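Local coordinates for protein glutamyl endopeptidase (Staphylococcus epidermidis, PDB 6PYM) that is a secreted serine endopeptidase of the chymotrypsin-like S1B family that probably cleaves peptide bonds on the carbonyl side of glutamate, at residues A[6-11]-A[144-149]; A[43-48]-A[96-101]; A[156-161]-A[193-198]. The protein carries 1 engineered substitution. All blocks are in the same frame, centred on the assembly; numbering follows the deposited sequence.

Contact 1: A[6-11]-A[144-149]; sequences NNRHQI and WESVGK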
loop_
_atom_site.group_PDB
_atom_site.type_symbol
_atom_site.label_atom_id
_atom_site.label_comp_id
_atom_site.label_asym_id
_atom_site.label_seq_id
_atom_site.Cartn_x
_atom_site.Cartn_y
_atom_site.Cartn_z
ATOM N N ASN A 6 -6.652 -16.964 -8.062
ATOM C CA ASN A 6 -7.207 -16.336 -6.862
ATOM C C ASN A 6 -6.655 -17.113 -5.672
ATOM O O ASN A 6 -7.307 -18.018 -5.140
ATOM C CB ASN A 6 -8.718 -16.327 -6.899
ATOM C CG ASN A 6 -9.325 -15.668 -5.684
ATOM O OD1 ASN A 6 -8.634 -14.979 -4.929
ATOM N ND2 ASN A 6 -10.625 -15.859 -5.490
ATOM N N ASN A 7 -5.440 -16.760 -5.278
ATOM C CA ASN A 7 -4.668 -17.445 -4.246
ATOM C C ASN A 7 -4.406 -16.401 -3.163
ATOM O O ASN A 7 -3.426 -15.654 -3.217
ATOM C CB ASN A 7 -3.372 -17.970 -4.866
ATOM C CG ASN A 7 -2.515 -18.730 -3.887
ATOM O OD1 ASN A 7 -2.913 -18.968 -2.748
ATOM N ND2 ASN A 7 -1.329 -19.127 -4.330
ATOM N N ARG A 8 -5.310 -16.334 -2.191
ATOM C CA ARG A 8 -5.311 -15.285 -1.178
ATOM C C ARG A 8 -5.467 -15.899 0.204
ATOM O O ARG A 8 -6.348 -16.739 0.423
ATOM C CB ARG A 8 -6.444 -14.295 -1.435
ATOM C CG ARG A 8 -6.379 -13.628 -2.801
ATOM C CD ARG A 8 -7.344 -12.456 -2.897
ATOM N NE ARG A 8 -8.733 -12.904 -2.918
ATOM C CZ ARG A 8 -9.770 -12.202 -2.466
ATOM N NH1 ARG A 8 -9.595 -11.009 -1.916
ATOM N NH2 ARG A 8 -10.989 -12.702 -2.548
ATOM N N HIS A 9 -4.629 -15.471 1.132
ATOM C CA HIS A 9 -4.596 -16.047 2.467
ATOM C C HIS A 9 -4.511 -14.932 3.494
ATOM O O HIS A 9 -3.837 -13.919 3.276
ATOM C CB HIS A 9 -3.402 -16.997 2.614
ATOM C CG HIS A 9 -3.551 -18.251 1.820
ATOM N ND1 HIS A 9 -3.065 -18.388 0.538
ATOM C CD2 HIS A 9 -4.196 -19.405 2.105
ATOM C CE1 HIS A 9 -3.374 -19.590 0.081
ATOM N NE2 HIS A 9 -4.059 -20.226 1.013
ATOM N N GLN A 10 -5.184 -15.131 4.621
ATOM C CA GLN A 10 -5.219 -14.125 5.664
ATOM C C GLN A 10 -3.906 -14.119 6.431
ATOM O O GLN A 10 -3.288 -15.169 6.651
ATOM C CB GLN A 10 -6.377 -14.406 6.619
ATOM C CG GLN A 10 -6.561 -13.307 7.648
ATOM C CD GLN A 10 -7.822 -13.456 8.470
ATOM O OE1 GLN A 10 -8.572 -14.434 8.327
ATOM N NE2 GLN A 10 -8.081 -12.469 9.328
ATOM N N ILE A 11 -3.476 -12.922 6.821
ATOM C CA ILE A 11 -2.313 -12.724 7.674
ATOM C C ILE A 11 -2.806 -12.488 9.090
ATOM O O ILE A 11 -3.658 -11.625 9.334
ATOM C CB ILE A 11 -1.464 -11.531 7.201
ATOM C CG1 ILE A 11 -1.037 -11.690 5.739
ATOM C CG2 ILE A 11 -0.266 -11.312 8.140
ATOM C CD1 ILE A 11 -0.314 -12.964 5.443
ATOM N N TRP A 144 -4.842 -9.569 3.982
ATOM C CA TRP A 144 -4.770 -10.732 3.110
ATOM C C TRP A 144 -3.625 -10.558 2.130
ATOM O O TRP A 144 -3.404 -9.463 1.597
ATOM C CB TRP A 144 -6.092 -10.950 2.329
ATOM C CG TRP A 144 -7.210 -11.257 3.244
ATOM C CD1 TRP A 144 -7.820 -10.394 4.103
ATOM C CD2 TRP A 144 -7.829 -12.532 3.443
ATOM N NE1 TRP A 144 -8.781 -11.055 4.841
ATOM C CE2 TRP A 144 -8.800 -12.368 4.453
ATOM C CE3 TRP A 144 -7.654 -13.796 2.871
ATOM C CZ2 TRP A 144 -9.610 -13.421 4.888
ATOM C CZ3 TRP A 144 -8.446 -14.839 3.318
ATOM C CH2 TRP A 144 -9.415 -14.640 4.309
ATOM N N GLU A 145 -2.912 -11.644 1.875
ATOM C CA GLU A 145 -1.819 -11.699 0.920
ATOM C C GLU A 145 -2.274 -12.484 -0.304
ATOM O O GLU A 145 -2.761 -13.617 -0.179
ATOM C CB GLU A 145 -0.637 -12.407 1.569
ATOM C CG GLU A 145 0.541 -12.661 0.672
ATOM C CD GLU A 145 1.681 -13.308 1.434
ATOM O OE1 GLU A 145 1.679 -14.555 1.575
ATOM O OE2 GLU A 145 2.555 -12.574 1.938
ATOM N N SER A 146 -2.105 -11.892 -1.481
ATOM C CA SER A 146 -2.475 -12.499 -2.753
ATOM C C SER A 146 -1.213 -12.792 -3.552
ATOM O O SER A 146 -0.335 -11.931 -3.662
ATOM C CB SER A 146 -3.378 -11.540 -3.524
ATOM O OG SER A 146 -3.794 -12.148 -4.734
ATOM N N VAL A 147 -1.134 -13.994 -4.121
ATOM C CA VAL A 147 0.081 -14.544 -4.716
ATOM C C VAL A 147 -0.079 -14.638 -6.233
ATOM O O VAL A 147 -1.097 -15.138 -6.724
ATOM C CB VAL A 147 0.359 -15.941 -4.131
ATOM C CG1 VAL A 147 1.482 -16.638 -4.878
ATOM C CG2 VAL A 147 0.671 -15.848 -2.639
ATOM N N GLY A 148 0.942 -14.216 -6.971
ATOM C CA GLY A 148 0.912 -14.380 -8.415
ATOM C C GLY A 148 2.205 -13.925 -9.061
ATOM O O GLY A 148 3.259 -13.902 -8.423
ATOM N N LYS A 149 2.115 -13.567 -10.339
ATOM C CA LYS A 149 3.281 -13.228 -11.143
ATOM C C LYS A 149 3.087 -11.915 -11.886
ATOM O O LYS A 149 1.975 -11.545 -12.273
ATOM C CB LYS A 149 3.563 -14.315 -12.194
ATOM C CG LYS A 149 4.031 -15.652 -11.632
ATOM C CD LYS A 149 4.207 -16.673 -12.754
ATOM C CE LYS A 149 4.994 -17.885 -12.291
ATOM N NZ LYS A 149 6.428 -17.544 -12.076
HETATM O O HOH W 1 -3.997 -14.447 -6.296
HETATM O O HOH W 2 -1.848 -16.386 -0.852
#
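Q10, on strand 8-11, lies across the indole of W144 in segment 144-149. Its CB sits over the six-membered ring, 3.6 Å from the W144 ring centroid and only 5° off the ring normal, a CH-pi contact. From there the chain runs out extended: CG is turned anti to the backbone N (chi1 -174°), which carries it over the W144 CE2-CZ2 bond, CD stays above CZ2, and OE1 ends 3.7 Å from W144 CZ2. This extended chain, ending in an amide only 18° from parallel to the indole, lets a long flexible glutamine lie flat over a large ring at a partly exposed place. Beyond this pair, the indole NE1 is bonded to T142 and K138 makes a cation-pi contact with the ring.

The backbones run antiparallel. H9 and E145 form a hydrogen-bonded pair, with E145 N to H9 O at 2.8 Å and H9 N to E145 O at 2.9 Å; V147 N reaches N7 O at 3.0 Å. R8 and S146 share the face that carries Q10 and W144, and there R8 CG packs against the small S146, 3.6 Å from its OG, which is hydrogen-bonded to the backbone O of S163. The arginine's NE is bonded to N6 OD1, and its NH2 makes a salt bridge to D137. One water accepts from N7 N and lies within bonding distance of S146 OG and V147 O. The pairing adds a short N-terminal edge strand to the antiparallel sheet of the C-terminal half of a chymotrypsin-like protease fold, away from the catalytic residues.

Contact 2: A[43-48]-A[96-101]; sequences ENEILT and ILRVSP
This is a buried antiparallel strand pair inside the six-stranded N-terminal barrel, where strand 45-48 lies between strands 34-42 and 95-99. I46 and L97 form the hydrogen-bonded pair at its middle, with L97 N to I46 O at 2.9 Å and I46 N to L97 O at 3.0 Å. V99 N adds a third backbone bond to N44 O, 2.8 Å long, just before strand 45-48 begins.

One face carries an ion pair. E45 and R98 run side by side, and E45 OE2 takes R98 NE at 2.8 Å through its anti lone pair, in the guanidinium plane and with an N-H...O angle of 166°. The carboxylate stands 83° from that plane, and the same oxygen takes a second, weak bond from NH2. A bend at chi2 of E45 (84°) folds the carboxylate back; its other oxygen, OE1, accepts N44 N from above the carboxylate plane. R98 NH1 pairs with E84, so the arginine joins acidic groups from two other strands, and its charge probably helps a buried glutamate remain ionised.

In the chymotrypsin-like fold each half of the protease is a beta-barrel, and the catalytic residues lie in the cleft between them; here the L47 side chain is about 11 Å from that of D93, predicted to belong to the charge relay. Further along the face of E45 and R98, L47 CD2 meets I96 CG1 at 3.7 Å; the two branched side chains lie side by side, L47 also touching L206 and I96 touching F205, both of helix 200-209. On the other face I46 CG1 lies beside L97 CB at 3.8 Å, and I108 and I85 continue the apolar packing around them.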
loop_
_atom_site.group_PDB
_atom_site.type_symbol
_atom_site.label_atom_id
_atom_site.label_comp_id
_atom_site.label_asym_id
_atom_site.label_seq_id
_atom_site.Cartn_x
_atom_site.Cartn_y
_atom_site.Cartn_z
ATOM N N GLU A 43 9.134 8.040 8.443
ATOM C CA GLU A 43 8.832 8.402 9.825
ATOM C C GLU A 43 7.377 8.816 10.012
ATOM O O GLU A 43 6.748 8.467 11.018
ATOM C CB GLU A 43 9.764 9.530 10.266
ATOM C CG GLU A 43 9.567 9.940 11.713
ATOM C CD GLU A 43 10.301 9.035 12.680
ATOM O OE1 GLU A 43 10.829 7.987 12.250
ATOM O OE2 GLU A 43 10.357 9.376 13.879
ATOM N N ASN A 44 6.833 9.588 9.068
ATOM C CA ASN A 44 5.462 10.081 9.160
ATOM C C ASN A 44 4.661 9.807 7.893
ATOM O O ASN A 44 3.695 10.524 7.622
ATOM C CB ASN A 44 5.429 11.585 9.453
ATOM C CG ASN A 44 6.106 11.935 10.759
ATOM O OD1 ASN A 44 5.602 11.603 11.831
ATOM N ND2 ASN A 44 7.256 12.603 10.678
ATOM N N GLU A 45 5.041 8.809 7.097
ATOM C CA GLU A 45 4.528 8.741 5.735
ATOM C C GLU A 45 4.105 7.340 5.337
ATOM O O GLU A 45 4.806 6.358 5.617
ATOM C CB GLU A 45 5.576 9.212 4.720
ATOM C CG GLU A 45 5.851 10.711 4.747
ATOM C CD GLU A 45 6.853 11.139 5.809
ATOM O OE1 GLU A 45 7.618 10.296 6.323
ATOM O OE2 GLU A 45 6.875 12.356 6.100
ATOM N N ILE A 46 2.980 7.275 4.627
ATOM C CA ILE A 46 2.556 6.075 3.919
ATOM C C ILE A 46 2.454 6.403 2.437
ATOM O O ILE A 46 2.315 7.563 2.037
ATOM C CB ILE A 46 1.221 5.484 4.433
ATOM C CG1 ILE A 46 0.032 6.374 4.062
ATOM C CG2 ILE A 46 1.271 5.254 5.937
ATOM C CD1 ILE A 46 -1.314 5.666 4.171
ATOM N N LEU A 47 2.518 5.356 1.620
ATOM C CA LEU A 47 2.100 5.420 0.226
ATOM C C LEU A 47 0.727 4.779 0.080
ATOM O O LEU A 47 0.419 3.772 0.730
ATOM C CB LEU A 47 3.071 4.687 -0.696
ATOM C CG LEU A 47 4.524 5.150 -0.582
ATOM C CD1 LEU A 47 5.402 4.379 -1.555
ATOM C CD2 LEU A 47 4.656 6.658 -0.762
ATOM N N THR A 48 -0.081 5.363 -0.796
ATOM C CA THR A 48 -1.375 4.829 -1.191
ATOM C C THR A 48 -1.707 5.412 -2.568
ATOM O O THR A 48 -0.822 5.927 -3.263
ATOM C CB THR A 48 -2.418 5.102 -0.093
ATOM O OG1 THR A 48 -3.652 4.466 -0.433
ATOM C CG2 THR A 48 -2.650 6.594 0.086
ATOM N N ILE A 96 1.650 10.234 -1.507
ATOM C CA ILE A 96 2.143 10.130 -0.141
ATOM C C ILE A 96 1.086 10.736 0.760
ATOM O O ILE A 96 0.553 11.816 0.466
ATOM C CB ILE A 96 3.470 10.889 0.026
ATOM C CG1 ILE A 96 4.556 10.319 -0.892
ATOM C CG2 ILE A 96 3.903 10.886 1.493
ATOM C CD1 ILE A 96 5.799 11.204 -0.997
ATOM N N LEU A 97 0.771 10.057 1.852
ATOM C CA LEU A 97 -0.025 10.652 2.917
ATOM C C LEU A 97 0.883 10.787 4.127
ATOM O O LEU A 97 1.363 9.785 4.669
ATOM C CB LEU A 97 -1.259 9.821 3.262
ATOM C CG LEU A 97 -2.107 10.395 4.404
ATOM C CD1 LEU A 97 -2.738 11.734 4.030
ATOM C CD2 LEU A 97 -3.171 9.410 4.820
ATOM N N ARG A 98 1.153 12.027 4.521
ATOM C CA ARG A 98 1.842 12.287 5.771
ATOM C C ARG A 98 0.806 12.278 6.881
ATOM O O ARG A 98 -0.266 12.875 6.732
ATOM C CB ARG A 98 2.529 13.648 5.694
ATOM C CG ARG A 98 3.377 14.018 6.891
ATOM C CD ARG A 98 4.325 15.152 6.522
ATOM N NE ARG A 98 5.372 14.682 5.618
ATOM C CZ ARG A 98 5.834 15.366 4.577
ATOM N NH1 ARG A 98 5.343 16.562 4.287
ATOM N NH2 ARG A 98 6.789 14.843 3.821
ATOM N N VAL A 99 1.109 11.587 7.975
ATOM C CA VAL A 99 0.201 11.472 9.106
ATOM C C VAL A 99 0.811 12.148 10.324
ATOM O O VAL A 99 2.036 12.244 10.471
ATOM C CB VAL A 99 -0.172 10.006 9.423
ATOM C CG1 VAL A 99 -0.972 9.403 8.277
ATOM C CG2 VAL A 99 1.072 9.172 9.708
ATOM N N SER A 100 -0.066 12.601 11.216
ATOM C CA SER A 100 0.361 13.174 12.479
ATOM C C SER A 100 0.835 12.073 13.423
ATOM O O SER A 100 0.484 10.903 13.253
ATOM C CB SER A 100 -0.811 13.909 13.126
ATOM O OG SER A 100 -1.222 15.013 12.341
ATOM N N PRO A 101 1.633 12.423 14.435
ATOM C CA PRO A 101 1.916 11.462 15.506
ATOM C C PRO A 101 0.626 11.083 16.217
ATOM O O PRO A 101 -0.393 11.768 16.113
ATOM C CB PRO A 101 2.847 12.237 16.453
ATOM C CG PRO A 101 3.357 13.393 15.657
ATOM C CD PRO A 101 2.289 13.724 14.664
HETATM O O HOH W 3 3.521 9.853 12.450
#

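Contact 3: A[156-161]-A[193-198]; sequences EELRYD and NSSVYI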
loop_
_atom_site.group_PDB
_atom_site.type_symbol
_atom_site.label_atom_id
_atom_site.label_comp_id
_atom_site.label_asym_id
_atom_site.label_seq_id
_atom_site.Cartn_x
_atom_site.Cartn_y
_atom_site.Cartn_z
ATOM N N GLU A 156 5.356 3.617 -15.867
ATOM C CA GLU A 156 4.964 3.600 -14.463
ATOM C C GLU A 156 3.906 2.542 -14.163
ATOM O O GLU A 156 3.235 2.623 -13.128
ATOM C CB GLU A 156 4.498 4.988 -14.016
ATOM C CG GLU A 156 5.641 5.996 -13.973
ATOM C CD GLU A 156 5.198 7.437 -13.767
ATOM O OE1 GLU A 156 3.983 7.708 -13.666
ATOM O OE2 GLU A 156 6.092 8.311 -13.718
ATOM N N GLU A 157 3.743 1.554 -15.035
ATOM C CA GLU A 157 2.692 0.554 -14.905
ATOM C C GLU A 157 3.322 -0.820 -14.742
ATOM O O GLU A 157 4.160 -1.225 -15.550
ATOM C CB GLU A 157 1.798 0.593 -16.152
ATOM C CG GLU A 157 0.772 -0.532 -16.258
ATOM C CD GLU A 157 -0.590 -0.177 -15.682
ATOM O OE1 GLU A 157 -0.666 0.794 -14.907
ATOM O OE2 GLU A 157 -1.582 -0.883 -15.999
ATOM N N LEU A 158 2.920 -1.537 -13.695
ATOM C CA LEU A 158 3.301 -2.934 -13.512
ATOM C C LEU A 158 2.025 -3.728 -13.278
ATOM O O LEU A 158 1.241 -3.388 -12.385
ATOM C CB LEU A 158 4.311 -3.125 -12.356
ATOM C CG LEU A 158 4.844 -4.554 -12.117
ATOM C CD1 LEU A 158 6.259 -4.554 -11.564
ATOM C CD2 LEU A 158 3.932 -5.336 -11.175
ATOM N N ARG A 159 1.812 -4.767 -14.083
ATOM C CA ARG A 159 0.595 -5.564 -14.018
ATOM C C ARG A 159 0.912 -6.989 -13.600
ATOM O O ARG A 159 2.027 -7.483 -13.797
ATOM C CB ARG A 159 -0.110 -5.600 -15.376
ATOM C CG ARG A 159 -0.490 -4.234 -15.900
ATOM C CD ARG A 159 -0.960 -4.320 -17.334
ATOM N NE ARG A 159 -1.336 -3.003 -17.832
ATOM C CZ ARG A 159 -1.558 -2.715 -19.112
ATOM N NH1 ARG A 159 -1.439 -3.653 -20.042
ATOM N NH2 ARG A 159 -1.893 -1.481 -19.461
ATOM N N TYR A 160 -0.103 -7.660 -13.057
ATOM C CA TYR A 160 0.075 -9.004 -12.522
ATOM C C TYR A 160 -1.209 -9.809 -12.667
ATOM O O TYR A 160 -2.292 -9.265 -12.912
ATOM C CB TYR A 160 0.563 -8.989 -11.062
ATOM C CG TYR A 160 0.106 -7.786 -10.264
ATOM C CD1 TYR A 160 -1.200 -7.679 -9.786
ATOM C CD2 TYR A 160 0.988 -6.762 -9.982
ATOM C CE1 TYR A 160 -1.599 -6.577 -9.055
ATOM C CE2 TYR A 160 0.601 -5.655 -9.264
ATOM C CZ TYR A 160 -0.690 -5.561 -8.798
ATOM O OH TYR A 160 -1.047 -4.447 -8.080
ATOM N N ASP A 161 -1.067 -11.125 -12.487
ATOM C CA ASP A 161 -2.141 -12.090 -12.715
ATOM C C ASP A 161 -2.828 -12.548 -11.431
ATOM O O ASP A 161 -3.669 -13.452 -11.477
ATOM C CB ASP A 161 -1.633 -13.298 -13.521
ATOM C CG ASP A 161 -0.694 -14.206 -12.730
ATOM O OD1 ASP A 161 -0.459 -13.993 -11.528
ATOM O OD2 ASP A 161 -0.181 -15.177 -13.334
ATOM N N ASN A 193 -4.499 -7.195 -13.002
ATOM C CA ASN A 193 -4.495 -6.121 -12.025
ATOM C C ASN A 193 -3.230 -5.287 -12.187
ATOM O O ASN A 193 -2.237 -5.742 -12.759
ATOM C CB ASN A 193 -4.666 -6.676 -10.611
ATOM C CG ASN A 193 -6.092 -7.113 -10.363
ATOM O OD1 ASN A 193 -7.016 -6.301 -10.469
ATOM N ND2 ASN A 193 -6.294 -8.398 -10.110
ATOM N N SER A 194 -3.293 -4.047 -11.703
ATOM C CA SER A 194 -2.307 -3.028 -12.031
ATOM C C SER A 194 -1.822 -2.284 -10.797
ATOM O O SER A 194 -2.581 -2.022 -9.860
ATOM C CB SER A 194 -2.903 -1.965 -12.961
ATOM O OG SER A 194 -3.382 -2.519 -14.172
ATOM N N SER A 195 -0.561 -1.868 -10.866
ATOM C CA SER A 195 0.085 -1.080 -9.834
ATOM C C SER A 195 0.903 0.035 -10.470
ATOM O O SER A 195 1.277 -0.019 -11.651
ATOM C CB SER A 195 1.011 -1.956 -8.985
ATOM O OG SER A 195 2.120 -2.435 -9.735
ATOM N N VAL A 196 1.163 1.060 -9.665
ATOM C CA VAL A 196 2.151 2.077 -10.001
ATOM C C VAL A 196 3.524 1.478 -9.760
ATOM O O VAL A 196 3.867 1.125 -8.626
ATOM C CB VAL A 196 1.968 3.347 -9.161
ATOM C CG1 VAL A 196 2.981 4.412 -9.594
ATOM C CG2 VAL A 196 0.548 3.862 -9.279
ATOM N N TYR A 197 4.313 1.375 -10.824
ATOM C CA TYR A 197 5.655 0.818 -10.750
ATOM C C TYR A 197 6.608 1.861 -10.185
ATOM O O TYR A 197 6.641 3.002 -10.658
ATOM C CB TYR A 197 6.083 0.449 -12.163
ATOM C CG TYR A 197 7.402 -0.263 -12.302
ATOM C CD1 TYR A 197 7.724 -1.347 -11.499
ATOM C CD2 TYR A 197 8.308 0.122 -13.277
ATOM C CE1 TYR A 197 8.915 -2.022 -11.653
ATOM C CE2 TYR A 197 9.508 -0.548 -13.436
ATOM C CZ TYR A 197 9.801 -1.616 -12.622
ATOM O OH TYR A 197 10.984 -2.295 -12.770
ATOM N N ILE A 198 7.383 1.476 -9.177
ATOM C CA ILE A 198 8.280 2.428 -8.539
ATOM C C ILE A 198 9.569 2.515 -9.352
ATOM O O ILE A 198 10.596 1.918 -9.009
ATOM C CB ILE A 198 8.480 2.083 -7.053
ATOM C CG1 ILE A 198 7.131 2.153 -6.327
ATOM C CG2 ILE A 198 9.498 3.019 -6.401
ATOM C CD1 ILE A 198 7.133 1.561 -4.926
#
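S195 grips L158 O twice: its backbone N at 2.8 Å and its OG at 3.0 Å both donate to that one carbonyl oxygen. The hydroxyl gets there because OG stands between the backbone N and the carbonyl carbon (chi1 67°), a choice open to a small serine. Beside it, L158 CD1 packs on Y197 CD1 at 3.5 Å, while Y160 lays its ring against the neighbouring strand, CE1 3.4 Å from N193 CB and one face over N193 O. Y160 and N193 are a hydrogen-bonded pair, with N193 N to Y160 O at 3.0 Å.

Strands 157-160 and 192-197 are neighbours in the antiparallel sheet of the second, C-terminal half of this chymotrypsin-like protease. V196, on the face of E157, S194 and R159, brings its side chain to about 4 Å from that of D93, predicted to belong to the charge relay. On this face R159 NE meets E157 OE2 in a nearly straight salt bridge of 2.8 Å, which holds the carboxylate beside S194 OG.

Farther out, Y185 binds E157 OE1, the Y160 hydroxyl is hydrogen-bonded to H184 ND1, and N193 donates through ND2 to L162 O while its OD1 accepts the N-terminal amine of V1.

How the contacts relate
From the N terminus, the chain first lays down residues 6-11, which pair with 144-149, far later in the chain, so that contact 1 closes a loop of more than 130 residues. The whole of contact 2 falls within that loop: residues 43-48 and 96-101 meet in the N-terminal barrel, on the other side of the chain's centre from contact 1. Contact 3 follows in series, as 156-161 are joined by 193-198 after a shorter excursion, and no two loops cross. Contacts 1 and 3 share the C-terminal sheet through neighbouring strands 143-154 and 157-160, and touch where K149 N approaches D161 OD1. Contact 2 belongs to the barrel and contact 3 to that sheet, their nearest atoms about 5 Å apart without touching.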